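Long-range contacts in carboxylesterase (Uncultured bacterium, PDB 5GMX), which hydrolyses carboxylic esters as a family VIII carboxylesterase of the beta-lactamase fold and also acts on oxyimino cephalosporins: residues Ser118-Ile123 with Glu305-Lys310; Gly125-Val130 with Trp149-Pro154; Tyr160-Phe165 with Tyr240-His245. All blocks are in the same frame, centred on the assembly; numbering follows the deposited sequence.

Contact 1: Ser118-Ile123 with Glu305-Lys310; sequences SHQAGI and EECFRK
Q120 lays its amide against C307 and R309 of the edge of a small two-stranded antiparallel sheet, strands 307-310 and 317-320, in this beta-lactamase fold. The loop 118-123 follows helix 113-117 and packs on that sheet. There E306 and C307 together face W320 in a classic beta bulge, both with backbone hydrogen bonds to it. CD of Q120 lies 3.6 Å from SG of C307. The amide oxygen meets the guanidinium edge of R309, with OE1 of Q120 2.7 Å from NH2 of R309. That bond is weak, because its N-H...O angle is only 121°. The two side chains cross at about a right angle, and their flat ends are turned 49° apart. Beside them, CB of S118 touches CB of E306 at 3.6 Å. The carboxylate of E306 forms a salt bridge with R322; its CB and CG do the touching here.

The next shell positions the amide. NE2 of Q120 donates to OG of S118 at 2.8 Å, nearly in the amide plane, consistent with the oxygen end facing R309. OG of S118 is also bonded to the carbonyl of A114, which ties the loop back to helix 113-117. R309 has a further weak bond from NE to OD1 of N158. Its guanidinium carries CB of C307 over one face, 4.0 Å above the plane and toward the rim.

Contact 2: Gly125-Val130 with Trp149-Pro154; sequences GPRERV and WPFFEP
R127 donates through NE and NH2 to a single carbonyl oxygen, that of W149, and so joins two irregular loops of the beta-lactamase fold. The polar part is a fork on one atom. NE and NH2 of R127 each lie 2.8 Å from O of W149, with both N-H...O angles near 144°. That oxygen is in the guanidinium plane, but the two donors reach the carbonyl differently. NE is tilted little from the carbonyl plane, while NH2 stands well above it. NH2 of R127 adds a weak bond to O of P150 at 3.2 Å. With the chain extended from CG to NE (chi2 -178°), the guanidinium is carried far enough to meet both carbonyls.

The aromatic part rests on F151. Its side chain and that of R127 run antiparallel alongside one another. CE1 of F151 sits over one guanidinium face, 3.4 Å from NH1 of R127, and the two planes are 44° apart. CG of R127 packs on the same ring, 3.8 Å from CZ of F151. CD1 of W149 comes to 3.5 Å from NH2 of R127, which lies at the indole edge.

Outside the pair, Q148 bonds both O of G125 and N of R127, and D237 and C241 of helix 237-244 pack on F151. O of G125 meets the edge of the F151 ring, 3.4 Å from CE2.

Contact 3: Tyr160-Phe165 with Tyr240-His245; sequences YHAVVF and YCAMAH. With PMS (phenylmethanesulfonic acid), chain C.
A162 packs its methyl group against M243 and A242, where the loop 160-165 meets the C-terminal part of helix 237-244 in the wall of the ligand pocket. The close part is apolar. CB of A162 lies 3.5 Å from CE of M243, a selenomethionine here. The CB atoms of A162 and A242 are 4.4 Å apart. The first bond of M243 leads away from the loop, but the chain bends at chi2 (-56°) and again at chi3, which brings its terminal methyl back to A162. Both side chains also touch the bound phenylmethanesulfonic acid. CB of A162 is 3.6 Å from its ring atom C6, and CE of M243 is 3.6 Å from C5. The selenium lies near the same ring, 3.8 Å from C5.

The rest is looser. CG2 of V163 comes no nearer to O of A242 than 4.4 Å, and O of Y160 is 4.2 Å from CB of A242. No hydrogen bond crosses between the segments. M243 is partly exposed, whereas A162 and A242 are buried.

The hydroxyl of Y160 bonds NZ of K74 and has a weak bond to OG of S71. Its approach to O2S of the sulfonate is long, 3.4 Å from OH, and unsettled. O of A162 also bonds NZ of K74. S71, K74 and Y160 are consistent with the SxxK serine and lysine and the tyrosine of class C beta-lactamases. The chemistry implies a divided pocket: apolar groups line the phenyl ring, while the sulfonate lies near Y160 and is hydrogen-bonded to N of W344, probably where ester hydrolysis takes place.

In the fold
Contacts 1 and 2 have centres about 15 Å apart, contacts 1 and 3 about 14 Å, and contacts 2 and 3 about 9 Å. All belong to the beta-lactamase fold. Along the chain, contact 1 spans the other two, and contact 2 closes before contact 3 opens. The loop between helices 113-117 and 132-136 supplies a segment to both contact 1 and contact 2. The loop between helices 138-146 and 165-175 supplies one to both contact 2 and contact 3. A backbone bond of G122 to F151, and histidine ND1 bonds from H119 to N of H161 and from H245 to O of P126, tie them together. The three contacts thus join into one packed region, of which contact 3 borders the ligand pocket.

Contact 1: Ser118-Ile123 with Glu305-Lys310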
loop_
_atom_site.group_PDB
_atom_site.type_symbol
_atom_site.label_atom_id
_atom_site.label_comp_id
_atom_site.label_asym_id
_atom_site.label_seq_id
_atom_site.Cartn_x
_atom_site.Cartn_y
_atom_site.Cartn_z
ATOM N N SER A 118 -8.606 10.334 -2.483
ATOM C CA SER A 118 -7.800 11.198 -1.618
ATOM C C SER A 118 -8.410 11.357 -0.230
ATOM O O SER A 118 -8.096 12.315 0.483
ATOM C CB SER A 118 -7.593 12.578 -2.254
ATOM O OG SER A 118 -8.825 13.184 -2.610
ATOM N N HIS A 119 -9.254 10.401 0.155
ATOM C CA HIS A 119 -9.818 10.325 1.504
ATOM C C HIS A 119 -10.674 11.547 1.815
ATOM O O HIS A 119 -10.743 11.985 2.957
ATOM C CB HIS A 119 -8.708 10.169 2.554
ATOM C CG HIS A 119 -7.795 9.016 2.282
ATOM N ND1 HIS A 119 -8.035 7.749 2.764
ATOM C CD2 HIS A 119 -6.665 8.931 1.543
ATOM C CE1 HIS A 119 -7.084 6.933 2.346
ATOM N NE2 HIS A 119 -6.239 7.627 1.605
ATOM N N GLN A 120 -11.330 12.087 0.792
ATOM C CA GLN A 120 -12.200 13.247 0.969
ATOM C C GLN A 120 -13.690 12.935 0.818
ATOM O O GLN A 120 -14.496 13.852 0.735
ATOM C CB GLN A 120 -11.834 14.332 -0.031
ATOM C CG GLN A 120 -10.408 14.799 0.049
ATOM C CD GLN A 120 -10.171 16.003 -0.828
ATOM O OE1 GLN A 120 -10.366 17.138 -0.398
ATOM N NE2 GLN A 120 -9.775 15.764 -2.076
ATOM N N ALA A 121 -14.055 11.657 0.742
ATOM C CA ALA A 121 -15.465 11.290 0.623
ATOM C C ALA A 121 -16.164 11.296 1.981
ATOM O O ALA A 121 -17.388 11.302 2.050
ATOM C CB ALA A 121 -15.616 9.925 -0.038
ATOM N N GLY A 122 -15.387 11.257 3.058
ATOM C CA GLY A 122 -15.953 11.351 4.391
ATOM C C GLY A 122 -16.555 10.074 4.945
ATOM O O GLY A 122 -17.317 10.116 5.903
ATOM N N ILE A 123 -16.237 8.930 4.356
ATOM C CA ILE A 123 -16.720 7.669 4.917
ATOM C C ILE A 123 -15.540 6.874 5.460
ATOM O O ILE A 123 -15.262 5.742 5.036
ATOM C CB ILE A 123 -17.514 6.847 3.890
ATOM C CG1 ILE A 123 -16.814 6.852 2.537
ATOM C CG2 ILE A 123 -18.913 7.430 3.710
ATOM C CD1 ILE A 123 -17.516 5.994 1.517
ATOM N N GLU A 305 -1.535 16.181 -6.799
ATOM C CA GLU A 305 -1.919 16.518 -5.434
ATOM C C GLU A 305 -3.390 16.920 -5.395
ATOM O O GLU A 305 -3.832 17.774 -6.162
ATOM C CB GLU A 305 -1.058 17.643 -4.876
ATOM C CG GLU A 305 -1.377 17.963 -3.425
ATOM C CD GLU A 305 -0.598 19.162 -2.924
ATOM O OE1 GLU A 305 0.648 19.174 -3.066
ATOM O OE2 GLU A 305 -1.237 20.083 -2.375
ATOM N N GLU A 306 -4.145 16.273 -4.516
ATOM C CA GLU A 306 -5.567 16.541 -4.382
ATOM C C GLU A 306 -5.809 17.434 -3.185
ATOM O O GLU A 306 -6.653 18.324 -3.239
ATOM C CB GLU A 306 -6.355 15.238 -4.255
ATOM C CG GLU A 306 -6.606 14.555 -5.593
ATOM C CD GLU A 306 -7.546 15.363 -6.474
ATOM O OE1 GLU A 306 -8.534 15.908 -5.931
ATOM O OE2 GLU A 306 -7.297 15.468 -7.695
ATOM N N CYS A 307 -5.068 17.204 -2.107
ATOM C CA CYS A 307 -5.204 18.102 -0.963
ATOM C C CYS A 307 -3.987 18.038 -0.058
ATOM O O CYS A 307 -3.194 17.110 -0.149
ATOM C CB CYS A 307 -6.496 17.796 -0.175
ATOM S SG CYS A 307 -6.786 16.055 0.363
ATOM N N PHE A 308 -3.825 19.051 0.785
ATOM C CA PHE A 308 -2.717 19.093 1.733
ATOM C C PHE A 308 -3.217 19.744 3.017
ATOM O O PHE A 308 -3.121 20.952 3.181
ATOM C CB PHE A 308 -1.521 19.848 1.141
ATOM C CG PHE A 308 -0.230 19.644 1.895
ATOM C CD1 PHE A 308 -0.175 18.841 3.027
ATOM C CD2 PHE A 308 0.939 20.242 1.455
ATOM C CE1 PHE A 308 1.018 18.663 3.722
ATOM C CE2 PHE A 308 2.134 20.062 2.135
ATOM C CZ PHE A 308 2.173 19.269 3.269
ATOM N N ARG A 309 -3.742 18.926 3.925
ATOM C CA ARG A 309 -4.465 19.440 5.097
ATOM C C ARG A 309 -4.249 18.562 6.309
ATOM O O ARG A 309 -3.907 17.398 6.169
ATOM C CB ARG A 309 -5.979 19.515 4.847
ATOM C CG ARG A 309 -6.463 20.619 3.934
ATOM C CD ARG A 309 -7.985 20.763 4.044
ATOM N NE ARG A 309 -8.678 19.647 3.421
ATOM C CZ ARG A 309 -9.312 19.713 2.253
ATOM N NH1 ARG A 309 -9.361 20.857 1.587
ATOM N NH2 ARG A 309 -9.898 18.634 1.750
ATOM N N LYS A 310 -4.497 19.108 7.496
ATOM C CA LYS A 310 -4.490 18.293 8.704
ATOM C C LYS A 310 -5.557 17.222 8.564
ATOM O O LYS A 310 -6.720 17.517 8.271
ATOM C CB LYS A 310 -4.730 19.140 9.960
ATOM C CG LYS A 310 -4.674 18.330 11.257
ATOM C CD LYS A 310 -4.334 19.184 12.468
ATOM C CE LYS A 310 -5.512 20.059 12.868
ATOM N NZ LYS A 310 -6.736 19.249 13.142
#

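Contact 2: Gly125-Val130 with Trp149-Pro154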
loop_
_atom_site.group_PDB
_atom_site.type_symbol
_atom_site.label_atom_id
_atom_site.label_comp_id
_atom_site.label_asym_id
_atom_site.label_seq_id
_atom_site.Cartn_x
_atom_site.Cartn_y
_atom_site.Cartn_z
ATOM N N GLY A 125 -14.746 5.235 7.959
ATOM C CA GLY A 125 -14.947 3.907 8.511
ATOM C C GLY A 125 -16.438 3.629 8.639
ATOM O O GLY A 125 -17.246 4.553 8.558
ATOM N N PRO A 126 -16.815 2.359 8.842
ATOM C CA PRO A 126 -18.238 2.006 8.950
ATOM C C PRO A 126 -18.848 2.629 10.194
ATOM O O PRO A 126 -18.195 2.646 11.229
ATOM C CB PRO A 126 -18.225 0.474 9.056
ATOM C CG PRO A 126 -16.835 0.058 8.612
ATOM C CD PRO A 126 -15.941 1.184 8.997
ATOM N N ARG A 127 -20.071 3.134 10.101
ATOM C CA ARG A 127 -20.688 3.772 11.254
ATOM C C ARG A 127 -21.048 2.746 12.326
ATOM O O ARG A 127 -20.941 3.015 13.523
ATOM C CB ARG A 127 -21.928 4.555 10.832
ATOM C CG ARG A 127 -21.618 5.966 10.390
ATOM C CD ARG A 127 -22.875 6.752 10.029
ATOM N NE ARG A 127 -22.506 8.035 9.442
ATOM C CZ ARG A 127 -22.180 9.111 10.152
ATOM N NH1 ARG A 127 -22.177 9.050 11.478
ATOM N NH2 ARG A 127 -21.843 10.242 9.540
ATOM N N GLU A 128 -21.449 1.558 11.899
ATOM C CA GLU A 128 -21.840 0.531 12.852
ATOM C C GLU A 128 -20.715 -0.463 13.108
ATOM O O GLU A 128 -19.837 -0.664 12.265
ATOM C CB GLU A 128 -23.101 -0.176 12.360
ATOM C CG GLU A 128 -24.313 0.758 12.336
ATOM C CD GLU A 128 -25.517 0.171 11.626
ATOM O OE1 GLU A 128 -25.344 -0.799 10.856
ATOM O OE2 GLU A 128 -26.637 0.688 11.839
ATOM N N ARG A 129 -20.754 -1.078 14.285
ATOM C CA ARG A 129 -19.744 -2.037 14.699
ATOM C C ARG A 129 -19.726 -3.234 13.757
ATOM O O ARG A 129 -20.758 -3.851 13.510
ATOM C CB ARG A 129 -20.013 -2.481 16.139
ATOM C CG ARG A 129 -18.781 -2.921 16.911
ATOM C CD ARG A 129 -19.042 -2.899 18.414
ATOM N NE ARG A 129 -20.375 -3.392 18.755
ATOM C CZ ARG A 129 -20.698 -4.678 18.861
ATOM N NH1 ARG A 129 -19.779 -5.617 18.655
ATOM N NH2 ARG A 129 -21.940 -5.028 19.178
ATOM N N VAL A 130 -18.545 -3.571 13.246
ATOM C CA VAL A 130 -18.419 -4.686 12.314
ATOM C C VAL A 130 -17.498 -5.782 12.854
ATOM O O VAL A 130 -16.558 -5.512 13.600
ATOM C CB VAL A 130 -17.892 -4.217 10.930
ATOM C CG1 VAL A 130 -18.833 -3.198 10.310
ATOM C CG2 VAL A 130 -16.495 -3.649 11.047
ATOM N N TRP A 149 -23.893 7.802 5.384
ATOM C CA TRP A 149 -23.814 9.258 5.477
ATOM C C TRP A 149 -22.413 9.685 5.925
ATOM O O TRP A 149 -21.916 9.204 6.941
ATOM C CB TRP A 149 -24.883 9.769 6.463
ATOM C CG TRP A 149 -24.897 11.244 6.673
ATOM C CD1 TRP A 149 -24.401 11.930 7.749
ATOM C CD2 TRP A 149 -25.422 12.228 5.777
ATOM N NE1 TRP A 149 -24.587 13.279 7.576
ATOM C CE2 TRP A 149 -25.217 13.491 6.377
ATOM C CE3 TRP A 149 -26.051 12.166 4.531
ATOM C CZ2 TRP A 149 -25.612 14.685 5.768
ATOM C CZ3 TRP A 149 -26.445 13.351 3.924
ATOM C CH2 TRP A 149 -26.229 14.594 4.548
ATOM N N PRO A 150 -21.769 10.580 5.164
ATOM C CA PRO A 150 -20.400 11.028 5.454
ATOM C C PRO A 150 -20.263 11.748 6.797
ATOM O O PRO A 150 -21.202 12.422 7.243
ATOM C CB PRO A 150 -20.096 11.992 4.303
ATOM C CG PRO A 150 -21.047 11.616 3.222
ATOM C CD PRO A 150 -22.283 11.164 3.911
ATOM N N PHE A 151 -19.097 11.625 7.416
ATOM C CA PHE A 151 -18.816 12.288 8.690
ATOM C C PHE A 151 -18.592 13.779 8.518
ATOM O O PHE A 151 -18.813 14.554 9.437
ATOM C CB PHE A 151 -17.586 11.664 9.350
ATOM C CG PHE A 151 -17.772 10.242 9.735
ATOM C CD1 PHE A 151 -18.605 9.901 10.782
ATOM C CD2 PHE A 151 -17.122 9.229 9.041
ATOM C CE1 PHE A 151 -18.782 8.580 11.147
ATOM C CE2 PHE A 151 -17.301 7.899 9.396
ATOM C CZ PHE A 151 -18.127 7.572 10.451
ATOM N N PHE A 152 -18.108 14.175 7.348
ATOM C CA PHE A 152 -17.944 15.585 7.029
ATOM C C PHE A 152 -18.383 15.795 5.587
ATOM O O PHE A 152 -18.576 14.831 4.849
ATOM C CB PHE A 152 -16.498 16.059 7.246
ATOM C CG PHE A 152 -15.435 15.186 6.591
ATOM C CD1 PHE A 152 -15.145 15.305 5.240
ATOM C CD2 PHE A 152 -14.721 14.264 7.339
ATOM C CE1 PHE A 152 -14.155 14.514 4.642
ATOM C CE2 PHE A 152 -13.736 13.461 6.752
ATOM C CZ PHE A 152 -13.454 13.592 5.402
ATOM N N GLU A 153 -18.577 17.046 5.194
ATOM C CA GLU A 153 -18.972 17.338 3.825
ATOM C C GLU A 153 -17.867 16.923 2.843
ATOM O O GLU A 153 -16.726 17.346 2.986
ATOM C CB GLU A 153 -19.276 18.814 3.670
ATOM C CG GLU A 153 -19.751 19.168 2.283
ATOM C CD GLU A 153 -20.162 20.614 2.171
ATOM O OE1 GLU A 153 -20.094 21.331 3.187
ATOM O OE2 GLU A 153 -20.554 21.033 1.068
ATOM N N PRO A 154 -18.208 16.093 1.846
ATOM C CA PRO A 154 -17.192 15.581 0.918
ATOM C C PRO A 154 -16.430 16.697 0.210
ATOM O O PRO A 154 -17.042 17.679 -0.208
ATOM C CB PRO A 154 -18.017 14.766 -0.081
ATOM C CG PRO A 154 -19.227 14.336 0.701
ATOM C CD PRO A 154 -19.538 15.513 1.584
#

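Contact 3: Tyr160-Phe165 with Tyr240-His245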
loop_
_atom_site.group_PDB
_atom_site.type_symbol
_atom_site.label_atom_id
_atom_site.label_comp_id
_atom_site.label_asym_id
_atom_site.label_seq_id
_atom_site.Cartn_x
_atom_site.Cartn_y
_atom_site.Cartn_z
ATOM N N TYR A 160 -8.376 9.903 6.766
ATOM C CA TYR A 160 -7.831 8.614 6.339
ATOM C C TYR A 160 -8.836 7.463 6.438
ATOM O O TYR A 160 -9.308 7.129 7.519
ATOM C CB TYR A 160 -6.596 8.302 7.178
ATOM C CG TYR A 160 -5.758 7.122 6.739
ATOM C CD1 TYR A 160 -5.317 7.001 5.431
ATOM C CD2 TYR A 160 -5.357 6.164 7.657
ATOM C CE1 TYR A 160 -4.520 5.936 5.043
ATOM C CE2 TYR A 160 -4.556 5.097 7.281
ATOM C CZ TYR A 160 -4.138 4.993 5.978
ATOM O OH TYR A 160 -3.346 3.936 5.616
ATOM N N HIS A 161 -9.178 6.886 5.291
ATOM C CA HIS A 161 -10.066 5.731 5.234
ATOM C C HIS A 161 -9.234 4.489 5.566
ATOM O O HIS A 161 -8.892 3.684 4.697
ATOM C CB HIS A 161 -10.742 5.647 3.852
ATOM C CG HIS A 161 -11.728 6.752 3.606
ATOM N ND1 HIS A 161 -11.470 8.064 3.936
ATOM C CD2 HIS A 161 -12.974 6.737 3.074
ATOM C CE1 HIS A 161 -12.518 8.812 3.625
ATOM N NE2 HIS A 161 -13.443 8.032 3.103
ATOM N N ALA A 162 -8.905 4.369 6.850
ATOM C CA ALA A 162 -7.842 3.493 7.347
ATOM C C ALA A 162 -7.935 2.027 6.930
ATOM O O ALA A 162 -6.913 1.382 6.687
ATOM C CB ALA A 162 -7.792 3.576 8.859
ATOM N N VAL A 163 -9.147 1.489 6.878
ATOM C CA VAL A 163 -9.309 0.080 6.544
ATOM C C VAL A 163 -10.116 -0.087 5.261
ATOM O O VAL A 163 -9.805 -0.945 4.434
ATOM C CB VAL A 163 -9.981 -0.707 7.692
ATOM C CG1 VAL A 163 -10.160 -2.176 7.303
ATOM C CG2 VAL A 163 -9.159 -0.585 8.982
ATOM N N VAL A 164 -11.149 0.732 5.097
ATOM C CA VAL A 164 -12.107 0.542 4.011
ATOM C C VAL A 164 -11.678 1.160 2.676
ATOM O O VAL A 164 -12.378 0.997 1.677
ATOM C CB VAL A 164 -13.499 1.115 4.397
ATOM C CG1 VAL A 164 -14.001 0.474 5.683
ATOM C CG2 VAL A 164 -13.446 2.625 4.542
ATOM N N PHE A 165 -10.544 1.861 2.645
ATOM C CA PHE A 165 -10.044 2.475 1.395
ATOM C C PHE A 165 -9.980 1.465 0.244
ATOM O O PHE A 165 -10.383 1.759 -0.889
ATOM C CB PHE A 165 -8.658 3.100 1.616
ATOM C CG PHE A 165 -8.007 3.640 0.358
ATOM C CD1 PHE A 165 -8.283 4.922 -0.080
ATOM C CD2 PHE A 165 -7.095 2.881 -0.358
ATOM C CE1 PHE A 165 -7.683 5.427 -1.226
ATOM C CE2 PHE A 165 -6.492 3.382 -1.502
ATOM C CZ PHE A 165 -6.787 4.658 -1.932
ATOM N N TYR A 240 -13.053 7.660 15.484
ATOM C CA TYR A 240 -13.524 6.516 16.244
ATOM C C TYR A 240 -13.950 5.358 15.344
ATOM O O TYR A 240 -13.594 4.211 15.597
ATOM C CB TYR A 240 -14.685 6.916 17.162
ATOM C CG TYR A 240 -15.266 5.724 17.874
ATOM C CD1 TYR A 240 -14.629 5.170 18.981
ATOM C CD2 TYR A 240 -16.431 5.128 17.421
ATOM C CE1 TYR A 240 -15.150 4.059 19.623
ATOM C CE2 TYR A 240 -16.962 4.026 18.053
ATOM C CZ TYR A 240 -16.325 3.495 19.154
ATOM O OH TYR A 240 -16.877 2.393 19.768
ATOM N N CYS A 241 -14.711 5.648 14.296
ATOM C CA CYS A 241 -15.164 4.588 13.407
ATOM C C CYS A 241 -14.005 3.999 12.603
ATOM O O CYS A 241 -13.957 2.796 12.352
ATOM C CB CYS A 241 -16.253 5.102 12.468
ATOM S SG CYS A 241 -17.854 5.413 13.299
ATOM N N ALA A 242 -13.069 4.851 12.204
ATOM C CA ALA A 242 -11.900 4.388 11.475
ATOM C C ALA A 242 -10.982 3.512 12.342
ATOM O O ALA A 242 -10.262 2.661 11.815
ATOM C CB ALA A 242 -11.132 5.573 10.920
HETATM N N MSE A 243 -11.017 3.708 13.662
HETATM C CA MSE A 243 -10.115 2.979 14.559
HETATM C C MSE A 243 -10.760 1.849 15.364
HETATM O O MSE A 243 -10.056 1.030 15.951
HETATM C CB MSE A 243 -9.450 3.947 15.543
HETATM C CG MSE A 243 -8.429 4.896 14.915
HETATM SE SE MSE A 243 -6.988 3.997 13.928
HETATM C CE MSE A 243 -7.374 4.697 12.158
ATOM N N ALA A 244 -12.084 1.795 15.411
ATOM C CA ALA A 244 -12.739 0.833 16.292
ATOM C C ALA A 244 -13.614 -0.160 15.545
ATOM O O ALA A 244 -14.051 -1.157 16.125
ATOM C CB ALA A 244 -13.566 1.567 17.336
ATOM N N HIS A 245 -13.873 0.112 14.265
ATOM C CA HIS A 245 -14.793 -0.708 13.476
ATOM C C HIS A 245 -14.147 -1.297 12.212
ATOM O O HIS A 245 -14.368 -0.790 11.111
ATOM C CB HIS A 245 -16.027 0.111 13.065
ATOM C CG HIS A 245 -16.874 0.562 14.214
ATOM N ND1 HIS A 245 -17.901 1.472 14.068
ATOM C CD2 HIS A 245 -16.846 0.237 15.529
ATOM C CE1 HIS A 245 -18.466 1.688 15.242
ATOM N NE2 HIS A 245 -17.846 0.948 16.145
HETATM C C PMS C . -3.795 0.219 8.208
HETATM S S PMS C . -2.329 1.109 7.733
HETATM C C1 PMS C . -4.191 0.483 9.650
HETATM C C2 PMS C . -3.734 -0.347 10.665
HETATM C C3 PMS C . -4.100 -0.108 11.983
HETATM C C4 PMS C . -4.929 0.959 12.291
HETATM C C5 PMS C . -5.390 1.790 11.280
HETATM C C6 PMS C . -5.024 1.548 9.964
HETATM O O2S PMS C . -2.142 2.430 8.445
HETATM O O1S PMS C . -1.081 0.374 8.164
#